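Local coordinates for uncharacterized protein (PDB 3U4Y), which is of unknown function but folds into a seven-bladed beta-propeller whose sequence resembles the lactonase family, at residues A[32-37]-A[72-77]; A[17-22]-A[312-317]; A[107-112]-A[121-126]; A[264-269]-A[292-297]. One frame throughout, in Å; residues are numbered along the deposited sequence.

Contact 1: residues A[32-37]-A[72-77]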
loop_
_atom_site.group_PDB
_atom_site.type_symbol
_atom_site.label_atom_id
_atom_site.label_comp_id
_atom_site.label_asym_id
_atom_site.label_seq_id
_atom_site.Cartn_x
_atom_site.Cartn_y
_atom_site.Cartn_z
ATOM N N ILE A 32 -15.316 5.262 14.977
ATOM C CA ILE A 32 -14.831 6.386 14.176
ATOM C C ILE A 32 -14.207 7.471 15.059
ATOM O O ILE A 32 -14.452 7.528 16.261
ATOM C CB ILE A 32 -15.943 7.018 13.288
ATOM C CG1 ILE A 32 -16.620 5.967 12.410
ATOM C CG2 ILE A 32 -15.385 8.135 12.435
ATOM C CD1 ILE A 32 -17.495 5.045 13.213
ATOM N N LEU A 33 -13.404 8.332 14.447
ATOM C CA LEU A 33 -12.742 9.425 15.139
ATOM C C LEU A 33 -13.122 10.763 14.531
ATOM O O LEU A 33 -13.512 11.692 15.235
ATOM C CB LEU A 33 -11.236 9.275 14.993
ATOM C CG LEU A 33 -10.441 9.052 16.257
ATOM C CD1 LEU A 33 -11.104 7.947 17.047
ATOM C CD2 LEU A 33 -9.038 8.683 15.854
ATOM N N ASN A 34 -12.944 10.855 13.215
ATOM C CA ASN A 34 -13.222 12.056 12.448
ATOM C C ASN A 34 -13.537 11.610 11.026
ATOM O O ASN A 34 -12.872 10.723 10.508
ATOM C CB ASN A 34 -12.005 12.987 12.419
ATOM C CG ASN A 34 -11.310 13.094 13.753
ATOM O OD1 ASN A 34 -11.646 13.945 14.572
ATOM N ND2 ASN A 34 -10.307 12.240 13.971
ATOM N N GLN A 35 -14.536 12.217 10.389
ATOM C CA GLN A 35 -14.836 11.897 9.000
ATOM C C GLN A 35 -14.799 13.119 8.102
ATOM O O GLN A 35 -15.682 13.980 8.146
ATOM C CB GLN A 35 -16.189 11.209 8.877
ATOM C CG GLN A 35 -16.183 9.764 9.284
ATOM C CD GLN A 35 -17.512 9.101 9.032
ATOM O OE1 GLN A 35 -18.561 9.718 9.190
ATOM N NE2 GLN A 35 -17.479 7.837 8.623
ATOM N N ILE A 36 -13.774 13.181 7.272
ATOM C CA ILE A 36 -13.605 14.296 6.361
ATOM C C ILE A 36 -14.190 13.988 4.991
ATOM O O ILE A 36 -13.786 13.027 4.366
ATOM C CB ILE A 36 -12.126 14.615 6.202
ATOM C CG1 ILE A 36 -11.530 15.025 7.544
ATOM C CG2 ILE A 36 -11.933 15.707 5.196
ATOM C CD1 ILE A 36 -10.145 15.595 7.420
ATOM N N THR A 37 -15.139 14.802 4.532
ATOM C CA THR A 37 -15.770 14.610 3.223
ATOM C C THR A 37 -15.403 15.768 2.284
ATOM O O THR A 37 -15.850 16.897 2.484
ATOM C CB THR A 37 -17.320 14.523 3.342
ATOM O OG1 THR A 37 -17.704 13.539 4.317
ATOM C CG2 THR A 37 -17.955 14.179 1.991
ATOM N N GLU A 72 -7.528 18.764 17.549
ATOM C CA GLU A 72 -8.931 18.693 17.962
ATOM C C GLU A 72 -9.840 17.993 16.961
ATOM O O GLU A 72 -10.350 16.920 17.262
ATOM C CB GLU A 72 -9.454 20.098 18.339
ATOM C CG GLU A 72 -9.096 20.583 19.763
ATOM C CD GLU A 72 -7.615 20.925 19.965
ATOM O OE1 GLU A 72 -7.225 21.214 21.126
ATOM O OE2 GLU A 72 -6.850 20.912 18.971
ATOM N N PRO A 73 -10.086 18.615 15.793
ATOM C CA PRO A 73 -10.486 17.856 14.604
ATOM C C PRO A 73 -9.399 17.997 13.538
ATOM O O PRO A 73 -8.941 19.116 13.315
ATOM C CB PRO A 73 -11.757 18.569 14.152
ATOM C CG PRO A 73 -11.731 19.917 14.858
ATOM C CD PRO A 73 -10.447 20.026 15.629
ATOM N N PRO A 74 -8.964 16.879 12.930
ATOM C CA PRO A 74 -7.965 16.816 11.862
ATOM C C PRO A 74 -8.072 17.972 10.878
ATOM O O PRO A 74 -9.153 18.293 10.386
ATOM C CB PRO A 74 -8.311 15.507 11.153
ATOM C CG PRO A 74 -8.821 14.643 12.230
ATOM C CD PRO A 74 -9.437 15.532 13.293
ATOM N N LYS A 75 -6.924 18.562 10.573
ATOM C CA LYS A 75 -6.830 19.750 9.737
ATOM C C LYS A 75 -6.200 19.471 8.363
ATOM O O LYS A 75 -5.014 19.180 8.264
ATOM C CB LYS A 75 -6.012 20.801 10.488
ATOM C CG LYS A 75 -5.353 21.841 9.621
ATOM C CD LYS A 75 -4.787 22.950 10.477
ATOM C CE LYS A 75 -3.992 23.899 9.634
ATOM N NZ LYS A 75 -4.772 24.212 8.417
ATOM N N VAL A 76 -6.988 19.551 7.298
ATOM C CA VAL A 76 -6.415 19.430 5.963
ATOM C C VAL A 76 -5.708 20.736 5.618
ATOM O O VAL A 76 -6.176 21.808 5.989
ATOM C CB VAL A 76 -7.454 18.979 4.872
ATOM C CG1 VAL A 76 -8.853 18.805 5.448
ATOM C CG2 VAL A 76 -7.446 19.911 3.698
ATOM N N VAL A 77 -4.571 20.645 4.931
ATOM C CA VAL A 77 -3.676 21.789 4.804
ATOM C C VAL A 77 -3.151 22.064 3.399
ATOM O O VAL A 77 -2.620 23.143 3.131
ATOM C CB VAL A 77 -2.482 21.654 5.757
ATOM C CG1 VAL A 77 -2.986 21.351 7.160
ATOM C CG2 VAL A 77 -1.512 20.579 5.262
#
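The backbones of N34 and P73 come no nearer than 6.8 Å between their CA atoms, and no hydrogen bond crosses from 32-37 to 72-77, so the gap is bridged by side-chain packing. Strand 32-37 is the outermost strand of one propeller blade, and 72-77 leads into strand 75-81, the outermost of the next. N34 brings its whole side chain against the pyrrolidine ring of P74: CB of N34 lies 3.6 Å from CG of P74, ND2 of N34 is 3.3 Å from the same CG, and OD1 is turned to the CD end of the ring. With CG anti to the carbonyl carbon (chi1 -42°), the amide of N34 is directed across to the proline. With an alanine in place of N34, CB could still touch CG of P74, but CD would probably lose the amide that lies against it, opening a gap between the blades. Two residues further along the strand, on the same side, I36 is extended (chi2 -169°), which carries CD1 outward to meet CB of P74 at 4.2 Å and CG1 of V76 at 4.0 Å. I67, in the strand beside 75-81, also touches I36 and P74. Backbone polar groups bond within their own blades, N34 to F24, I36 to I22 and K75 to E68. The chemistry therefore implies two separately hydrogen-bonded blades packed together through side chains that stand off their outermost strands.

Contact 2: residues A[17-22]-A[312-317]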
loop_
_atom_site.group_PDB
_atom_site.type_symbol
_atom_site.label_atom_id
_atom_site.label_comp_id
_atom_site.label_asym_id
_atom_site.label_seq_id
_atom_site.Cartn_x
_atom_site.Cartn_y
_atom_site.Cartn_z
ATOM N N GLN A 17 -14.458 5.400 -1.062
ATOM C CA GLN A 17 -14.408 6.026 -2.366
ATOM C C GLN A 17 -15.765 6.532 -2.833
ATOM O O GLN A 17 -15.863 7.581 -3.468
ATOM C CB GLN A 17 -13.852 5.049 -3.393
ATOM C CG GLN A 17 -13.674 5.689 -4.735
ATOM C CD GLN A 17 -13.308 4.704 -5.796
ATOM O OE1 GLN A 17 -14.171 3.990 -6.320
ATOM N NE2 GLN A 17 -12.025 4.648 -6.130
ATOM N N HIS A 18 -16.811 5.777 -2.523
ATOM C CA HIS A 18 -18.126 6.094 -3.042
ATOM C C HIS A 18 -18.786 7.232 -2.281
ATOM O O HIS A 18 -19.740 7.833 -2.763
ATOM C CB HIS A 18 -19.016 4.865 -3.029
ATOM C CG HIS A 18 -19.234 4.290 -1.673
ATOM N ND1 HIS A 18 -18.196 3.958 -0.832
ATOM C CD2 HIS A 18 -20.372 3.971 -1.013
ATOM C CE1 HIS A 18 -18.686 3.466 0.291
ATOM N NE2 HIS A 18 -20.005 3.463 0.207
ATOM N N LEU A 19 -18.282 7.529 -1.091
ATOM C CA LEU A 19 -18.795 8.652 -0.324
ATOM C C LEU A 19 -17.878 9.833 -0.544
ATOM O O LEU A 19 -18.112 10.915 -0.027
ATOM C CB LEU A 19 -18.881 8.313 1.158
ATOM C CG LEU A 19 -19.689 7.050 1.429
ATOM C CD1 LEU A 19 -20.270 7.054 2.828
ATOM C CD2 LEU A 19 -20.779 6.936 0.398
ATOM N N ARG A 20 -16.840 9.610 -1.340
ATOM C CA ARG A 20 -15.834 10.627 -1.582
ATOM C C ARG A 20 -15.377 11.186 -0.232
ATOM O O ARG A 20 -15.293 12.386 -0.008
ATOM C CB ARG A 20 -16.382 11.672 -2.547
ATOM C CG ARG A 20 -16.898 11.030 -3.842
ATOM C CD ARG A 20 -16.996 12.029 -4.976
ATOM N NE ARG A 20 -16.982 11.395 -6.292
ATOM C CZ ARG A 20 -16.729 12.051 -7.424
ATOM N NH1 ARG A 20 -16.461 13.349 -7.384
ATOM N NH2 ARG A 20 -16.733 11.418 -8.591
ATOM N N ARG A 21 -15.049 10.263 0.662
ATOM C CA ARG A 21 -14.811 10.565 2.061
ATOM C C ARG A 21 -13.605 9.759 2.584
ATOM O O ARG A 21 -13.106 8.869 1.896
ATOM C CB ARG A 21 -16.086 10.213 2.838
ATOM C CG ARG A 21 -16.072 10.576 4.288
ATOM C CD ARG A 21 -17.407 10.300 4.931
ATOM N NE ARG A 21 -17.679 8.878 5.075
ATOM C CZ ARG A 21 -18.742 8.387 5.706
ATOM N NH1 ARG A 21 -18.928 7.080 5.796
ATOM N NH2 ARG A 21 -19.624 9.199 6.261
ATOM N N ILE A 22 -13.132 10.094 3.785
ATOM C CA ILE A 22 -12.145 9.295 4.502
ATOM C C ILE A 22 -12.515 9.315 5.983
ATOM O O ILE A 22 -13.136 10.252 6.455
ATOM C CB ILE A 22 -10.733 9.876 4.386
ATOM C CG1 ILE A 22 -10.502 10.892 5.502
ATOM C CG2 ILE A 22 -10.516 10.521 3.044
ATOM C CD1 ILE A 22 -9.393 11.864 5.216
ATOM N N GLY A 312 -20.340 1.869 11.225
ATOM C CA GLY A 312 -20.673 2.781 10.145
ATOM C C GLY A 312 -19.554 3.327 9.271
ATOM O O GLY A 312 -19.566 4.508 8.925
ATOM N N ILE A 313 -18.591 2.485 8.900
ATOM C CA ILE A 313 -17.640 2.837 7.844
ATOM C C ILE A 313 -17.887 1.911 6.670
ATOM O O ILE A 313 -17.852 0.693 6.824
ATOM C CB ILE A 313 -16.163 2.655 8.258
ATOM C CG1 ILE A 313 -15.745 3.644 9.347
ATOM C CG2 ILE A 313 -15.260 2.854 7.063
ATOM C CD1 ILE A 313 -14.256 3.613 9.629
ATOM N N GLU A 314 -18.137 2.483 5.499
ATOM C CA GLU A 314 -18.346 1.690 4.301
ATOM C C GLU A 314 -17.019 1.587 3.553
ATOM O O GLU A 314 -16.703 2.383 2.673
ATOM C CB GLU A 314 -19.450 2.313 3.455
ATOM C CG GLU A 314 -20.749 2.529 4.243
ATOM C CD GLU A 314 -21.848 3.219 3.437
ATOM O OE1 GLU A 314 -22.966 3.381 3.977
ATOM O OE2 GLU A 314 -21.596 3.603 2.272
ATOM N N ALA A 315 -16.222 0.603 3.936
ATOM C CA ALA A 315 -14.860 0.541 3.455
ATOM C C ALA A 315 -14.861 0.501 1.946
ATOM O O ALA A 315 -15.723 -0.127 1.345
ATOM C CB ALA A 315 -14.151 -0.674 4.033
ATOM N N ASN A 316 -13.890 1.172 1.341
ATOM C CA ASN A 316 -13.796 1.227 -0.100
ATOM C C ASN A 316 -12.510 1.918 -0.524
ATOM O O ASN A 316 -12.503 3.077 -0.875
ATOM C CB ASN A 316 -15.000 1.981 -0.639
ATOM C CG ASN A 316 -15.330 1.628 -2.072
ATOM O OD1 ASN A 316 -14.542 1.005 -2.790
ATOM N ND2 ASN A 316 -16.506 2.044 -2.504
ATOM N N GLY A 317 -11.407 1.201 -0.489
ATOM C CA GLY A 317 -10.143 1.818 -0.823
ATOM C C GLY A 317 -9.053 1.476 0.171
ATOM O O GLY A 317 -9.216 0.591 1.015
#
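Here H18 and Q17 meet E314 and N316 at the closure of the beta-propeller, the place where the two ends of the chain share a blade. Residues 17-20 turn from strand 11-16 into strand 21-26, while 312-317 runs inward to strand 319-321, which completes the N-terminal blade beside 11-16; the disulfide C51-C322 secures the chain just beyond that strand. Two hydrogen bonds cross. The backbone N of Q17 donates to O of N316 at 3.0 Å, lying in the carbonyl plane on a lone pair, and NE2 of H18 donates to OE2 of E314 at 2.6 Å with an N-H...O angle of 145°. That carboxylate oxygen uses its anti lone pair, and the ring and carboxylate planes are only 19° apart, nearly coplanar. CG of H18 sits between its backbone N and carbonyl carbon (chi1 61°), a placement that swings NE2 out to the glutamate. On one face of the ring lies CD2 of L19, while CD1 of the same leucine packs on a face of the R21 guanidinium and stands 3.7 Å from OE2 of E314. The salt bridge of R21 is made to E16, whose OE2 also accepts from the backbone N of E314, so one carboxylate ties both segments together. R20 and R21 both face E16 in a G1 beta bulge. At the rim of the imidazole, in its plane, O of E314 stands 3.3 Å from CE1 of H18.

Contact 3: residues A[107-112]-A[121-126]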
loop_
_atom_site.group_PDB
_atom_site.type_symbol
_atom_site.label_atom_id
_atom_site.label_comp_id
_atom_site.label_asym_id
_atom_site.label_seq_id
_atom_site.Cartn_x
_atom_site.Cartn_y
_atom_site.Cartn_z
ATOM N N PRO A 107 -3.273 10.189 -19.074
ATOM C CA PRO A 107 -2.047 9.424 -19.310
ATOM C C PRO A 107 -1.552 8.711 -18.057
ATOM O O PRO A 107 -2.121 8.863 -16.975
ATOM C CB PRO A 107 -1.042 10.492 -19.751
ATOM C CG PRO A 107 -1.619 11.791 -19.284
ATOM C CD PRO A 107 -3.096 11.613 -19.384
ATOM N N PHE A 108 -0.499 7.923 -18.215
ATOM C CA PHE A 108 0.002 7.118 -17.118
ATOM C C PHE A 108 1.326 7.691 -16.656
ATOM O O PHE A 108 2.327 7.636 -17.367
ATOM C CB PHE A 108 0.126 5.655 -17.552
ATOM C CG PHE A 108 -1.121 5.118 -18.218
ATOM C CD1 PHE A 108 -1.116 4.768 -19.570
ATOM C CD2 PHE A 108 -2.314 5.002 -17.500
ATOM C CE1 PHE A 108 -2.273 4.294 -20.190
ATOM C CE2 PHE A 108 -3.478 4.527 -18.105
ATOM C CZ PHE A 108 -3.457 4.172 -19.453
ATOM N N ASN A 109 1.315 8.275 -15.465
ATOM C CA ASN A 109 2.524 8.865 -14.931
ATOM C C ASN A 109 2.813 8.484 -13.503
ATOM O O ASN A 109 1.910 8.178 -12.723
ATOM C CB ASN A 109 2.442 10.382 -14.978
ATOM C CG ASN A 109 2.355 10.908 -16.357
ATOM O OD1 ASN A 109 3.338 10.925 -17.091
ATOM N ND2 ASN A 109 1.178 11.372 -16.725
HETATM N N MSE A 110 4.092 8.547 -13.165
HETATM C CA MSE A 110 4.515 8.497 -11.784
HETATM C C MSE A 110 4.830 9.916 -11.346
HETATM O O MSE A 110 5.464 10.663 -12.074
HETATM C CB MSE A 110 5.740 7.606 -11.639
HETATM C CG MSE A 110 6.456 7.773 -10.320
HETATM SE SE MSE A 110 7.947 6.540 -10.119
HETATM C CE MSE A 110 6.875 4.920 -10.169
ATOM N N GLN A 111 4.388 10.288 -10.152
ATOM C CA GLN A 111 4.493 11.668 -9.701
ATOM C C GLN A 111 4.965 11.721 -8.266
ATOM O O GLN A 111 4.442 10.985 -7.421
ATOM C CB GLN A 111 3.125 12.345 -9.775
ATOM C CG GLN A 111 2.414 12.233 -11.117
ATOM C CD GLN A 111 1.240 13.179 -11.203
ATOM O OE1 GLN A 111 1.410 14.356 -11.510
ATOM N NE2 GLN A 111 0.047 12.682 -10.902
ATOM N N SER A 112 5.943 12.593 -7.999
ATOM C CA SER A 112 6.425 12.846 -6.632
ATOM C C SER A 112 5.976 14.203 -6.115
ATOM O O SER A 112 5.802 15.138 -6.880
ATOM C CB SER A 112 7.948 12.790 -6.554
ATOM O OG SER A 112 8.502 13.954 -7.131
ATOM N N ILE A 121 6.772 17.772 -7.806
ATOM C CA ILE A 121 8.162 18.067 -8.103
ATOM C C ILE A 121 8.555 17.452 -9.424
ATOM O O ILE A 121 9.222 18.082 -10.234
ATOM C CB ILE A 121 9.104 17.525 -6.994
ATOM C CG1 ILE A 121 9.019 18.403 -5.748
ATOM C CG2 ILE A 121 10.536 17.458 -7.484
ATOM C CD1 ILE A 121 10.367 18.658 -5.089
ATOM N N SER A 122 8.153 16.207 -9.635
ATOM C CA SER A 122 8.528 15.518 -10.860
ATOM C C SER A 122 7.415 14.658 -11.401
ATOM O O SER A 122 6.579 14.134 -10.664
ATOM C CB SER A 122 9.790 14.671 -10.671
ATOM O OG SER A 122 10.233 14.150 -11.917
ATOM N N THR A 123 7.427 14.518 -12.715
ATOM C CA THR A 123 6.465 13.683 -13.390
ATOM C C THR A 123 7.171 12.936 -14.508
ATOM O O THR A 123 7.917 13.518 -15.292
ATOM C CB THR A 123 5.304 14.522 -13.928
ATOM O OG1 THR A 123 4.771 15.321 -12.860
ATOM C CG2 THR A 123 4.216 13.624 -14.480
ATOM N N ILE A 124 6.975 11.628 -14.541
ATOM C CA ILE A 124 7.477 10.820 -15.638
ATOM C C ILE A 124 6.432 9.791 -16.050
ATOM O O ILE A 124 5.631 9.330 -15.229
ATOM C CB ILE A 124 8.855 10.154 -15.318
ATOM C CG1 ILE A 124 8.732 9.051 -14.263
ATOM C CG2 ILE A 124 9.881 11.200 -14.879
ATOM C CD1 ILE A 124 10.003 8.273 -14.105
ATOM N N PRO A 125 6.434 9.433 -17.335
ATOM C CA PRO A 125 5.495 8.461 -17.899
ATOM C C PRO A 125 5.858 7.024 -17.521
ATOM O O PRO A 125 7.033 6.630 -17.455
ATOM C CB PRO A 125 5.665 8.660 -19.402
ATOM C CG PRO A 125 7.091 9.016 -19.528
ATOM C CD PRO A 125 7.440 9.850 -18.320
ATOM N N ILE A 126 4.815 6.244 -17.278
ATOM C CA ILE A 126 4.953 4.848 -16.935
ATOM C C ILE A 126 4.098 4.044 -17.920
ATOM O O ILE A 126 3.203 4.596 -18.565
ATOM C CB ILE A 126 4.548 4.631 -15.461
ATOM C CG1 ILE A 126 3.072 4.946 -15.246
ATOM C CG2 ILE A 126 5.345 5.566 -14.576
ATOM C CD1 ILE A 126 2.566 4.576 -13.888
#
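I126 forms the apolar centre, its CG2 packed 3.6 Å from CB of the selenomethionine M110 and its CG1 3.8 Å from CB of F108. The branches divide the work because CG1 sits between the backbone N and the carbonyl carbon (chi1 64°), leaving CG2 anti to that carbon and turned to M110. Cut back to an alanine, I126 would lose both the CG2 that packs on CB of M110 and the CG1 on CB of F108, which is likely to leave a gap beside these two residues. I124 adds a looser neighbour on the same face, its CG1 4.2 Å from CB of M110. Outward from this patch comes the ladder of the antiparallel pair, whose strand segments run at 166°. M110 and I124 form a hydrogen-bonded pair, with N of M110 to O of I124 at 2.7 Å and N of I124 to O of M110 at 3.0 Å. N of I126 extends the ladder to O of F108 at 2.9 Å, approaching from above the carbonyl plane. On the opposite face Q111 and T123 lie side by side, pointing the same way. At the far polar edge N of I121 bonds to O of S112, and OG of S112 to O of G162. The pair is the outer hairpin of a four-stranded blade: 97-100 flanks 109-114 on the inner side, while L164 of strand 164-172 and I143 and I145 of strand 142-147, all in the next blade, pack on M110.

Contact 4: residues A[264-269]-A[292-297]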
loop_
_atom_site.group_PDB
_atom_site.type_symbol
_atom_site.label_atom_id
_atom_site.label_comp_id
_atom_site.label_asym_id
_atom_site.label_seq_id
_atom_site.Cartn_x
_atom_site.Cartn_y
_atom_site.Cartn_z
ATOM N N GLY A 264 -14.251 -14.295 5.463
ATOM C CA GLY A 264 -15.683 -14.261 5.242
ATOM C C GLY A 264 -16.138 -12.865 4.868
ATOM O O GLY A 264 -17.110 -12.358 5.407
ATOM N N LEU A 265 -15.406 -12.239 3.954
ATOM C CA LEU A 265 -15.749 -10.922 3.444
ATOM C C LEU A 265 -15.796 -10.953 1.927
ATOM O O LEU A 265 -15.134 -11.784 1.286
ATOM C CB LEU A 265 -14.706 -9.886 3.855
ATOM C CG LEU A 265 -14.599 -9.514 5.319
ATOM C CD1 LEU A 265 -13.498 -8.465 5.526
ATOM C CD2 LEU A 265 -15.953 -9.025 5.809
ATOM N N LEU A 266 -16.569 -10.035 1.355
ATOM C CA LEU A 266 -16.570 -9.842 -0.080
ATOM C C LEU A 266 -15.604 -8.712 -0.398
ATOM O O LEU A 266 -15.746 -7.603 0.115
ATOM C CB LEU A 266 -17.975 -9.511 -0.564
ATOM C CG LEU A 266 -19.006 -10.575 -0.179
ATOM C CD1 LEU A 266 -20.398 -10.122 -0.542
ATOM C CD2 LEU A 266 -18.693 -11.902 -0.838
ATOM N N ILE A 267 -14.603 -9.008 -1.221
ATOM C CA ILE A 267 -13.600 -8.017 -1.576
ATOM C C ILE A 267 -13.156 -8.278 -3.016
ATOM O O ILE A 267 -13.346 -9.392 -3.506
ATOM C CB ILE A 267 -12.418 -8.021 -0.554
ATOM C CG1 ILE A 267 -11.078 -7.752 -1.231
ATOM C CG2 ILE A 267 -12.332 -9.340 0.197
ATOM C CD1 ILE A 267 -9.965 -7.620 -0.257
ATOM N N ASP A 268 -12.622 -7.253 -3.695
ATOM C CA ASP A 268 -12.124 -7.382 -5.071
ATOM C C ASP A 268 -11.027 -6.364 -5.416
ATOM O O ASP A 268 -11.318 -5.297 -5.934
ATOM C CB ASP A 268 -13.283 -7.235 -6.071
ATOM C CG ASP A 268 -12.868 -7.517 -7.529
ATOM O OD1 ASP A 268 -11.713 -7.222 -7.929
ATOM O OD2 ASP A 268 -13.720 -8.038 -8.284
ATOM N N PRO A 269 -9.751 -6.703 -5.168
ATOM C CA PRO A 269 -8.640 -5.753 -5.341
ATOM C C PRO A 269 -8.642 -4.904 -6.616
ATOM O O PRO A 269 -8.261 -3.735 -6.580
ATOM C CB PRO A 269 -7.389 -6.661 -5.326
ATOM C CG PRO A 269 -7.890 -8.076 -5.218
ATOM C CD PRO A 269 -9.273 -7.990 -4.646
ATOM N N ASN A 292 -13.445 -3.941 0.154
ATOM C CA ASN A 292 -13.974 -3.439 -1.112
ATOM C C ASN A 292 -15.484 -3.531 -1.341
ATOM O O ASN A 292 -16.134 -2.529 -1.613
ATOM C CB ASN A 292 -13.288 -4.210 -2.243
ATOM C CG ASN A 292 -12.865 -3.322 -3.361
ATOM O OD1 ASN A 292 -12.968 -2.104 -3.264
ATOM N ND2 ASN A 292 -12.375 -3.916 -4.438
ATOM N N ILE A 293 -16.027 -4.745 -1.263
ATOM C CA ILE A 293 -17.373 -5.042 -1.755
ATOM C C ILE A 293 -18.387 -5.331 -0.648
ATOM O O ILE A 293 -19.586 -5.161 -0.838
ATOM C CB ILE A 293 -17.350 -6.219 -2.775
ATOM C CG1 ILE A 293 -16.693 -5.783 -4.079
ATOM C CG2 ILE A 293 -18.742 -6.734 -3.058
ATOM C CD1 ILE A 293 -17.223 -6.499 -5.301
ATOM N N SER A 294 -17.913 -5.785 0.503
ATOM C CA SER A 294 -18.789 -5.938 1.657
ATOM C C SER A 294 -18.916 -4.574 2.309
ATOM O O SER A 294 -19.854 -4.321 3.081
ATOM C CB SER A 294 -18.235 -6.975 2.645
ATOM O OG SER A 294 -18.962 -8.197 2.571
ATOM N N ARG A 295 -17.965 -3.698 1.980
ATOM C CA ARG A 295 -17.956 -2.326 2.474
ATOM C C ARG A 295 -17.922 -2.340 3.997
ATOM O O ARG A 295 -18.733 -1.683 4.655
ATOM C CB ARG A 295 -19.191 -1.576 1.978
ATOM C CG ARG A 295 -19.294 -1.462 0.457
ATOM C CD ARG A 295 -18.839 -0.109 -0.063
ATOM N NE ARG A 295 -18.631 -0.125 -1.508
ATOM C CZ ARG A 295 -19.503 0.325 -2.403
ATOM N NH1 ARG A 295 -20.651 0.848 -2.004
ATOM N NH2 ARG A 295 -19.223 0.257 -3.700
ATOM N N GLU A 296 -16.988 -3.118 4.544
ATOM C CA GLU A 296 -16.859 -3.303 5.984
ATOM C C GLU A 296 -15.397 -3.160 6.374
ATOM O O GLU A 296 -14.515 -3.473 5.594
ATOM C CB GLU A 296 -17.405 -4.678 6.401
ATOM C CG GLU A 296 -17.464 -4.921 7.906
ATOM C CD GLU A 296 -18.448 -6.021 8.313
ATOM O OE1 GLU A 296 -18.240 -6.658 9.378
ATOM O OE2 GLU A 296 -19.437 -6.236 7.575
ATOM N N LEU A 297 -15.138 -2.639 7.566
ATOM C CA LEU A 297 -13.791 -2.691 8.124
ATOM C C LEU A 297 -13.770 -3.724 9.240
ATOM O O LEU A 297 -14.200 -3.438 10.352
ATOM C CB LEU A 297 -13.369 -1.326 8.656
ATOM C CG LEU A 297 -11.935 -1.229 9.187
ATOM C CD1 LEU A 297 -10.946 -1.870 8.236
ATOM C CD2 LEU A 297 -11.542 0.207 9.436
#
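O of L266 accepts two backbone hydrogen bonds, from N of S294 at 2.9 Å and from N of I293 at 3.2 Å. Both donors reach it from the same face of the carbonyl plane, and neither bond is straight, with N-H...O angles of 137° and 141°. The backbone N of the same leucine is used as well: it donates to OG of S294 at 3.3 Å, so S294 holds both polar groups of L266, one with its main chain and one with its hydroxyl. Around these bonds the side chains add apolar contacts. CG2 of I293 lies 3.8 Å from CB of L266, and the extended chain of I293 carries CD1 along to CB of D268 at 4.1 Å. One residue earlier than L266, L265 brings CD2 to CB of S294 and also packs on I289 and A291. D268 has its charged partner in R270, just past its own segment. Residues 292-295 form the turn between strands 286-291 and 296-301. The loop segment 264-269 packs against this turn on its way from 254-262, the outermost strand of one blade, to 278-280, the innermost of the next. Such an outer-to-inner link laid across the following blade's middle turn is characteristic of the beta-propeller.

Contacts 1 and 2 lie at the surface, contacts 3 and 4 are partly buried. Contacts 2 and 4 occupy equivalent places one blade apart: in each, a link from an outer strand to the next inner strand crosses the turn between a blade's two middle strands. Contact 2 adds a histidine-carboxylate bond to one backbone bond; contact 4 uses mainly backbone groups and a serine hydroxyl. They touch where R295 packs on H18 and N316 and A315 meets E296. Contact 1 shares the N-terminal blade with contact 2, since strands 32-37 and 21-26 are neighbours, but is bond-free packing between blades. Contact 3, its nearest atoms about 15 Å from each of the others, is a regular ladder within one blade.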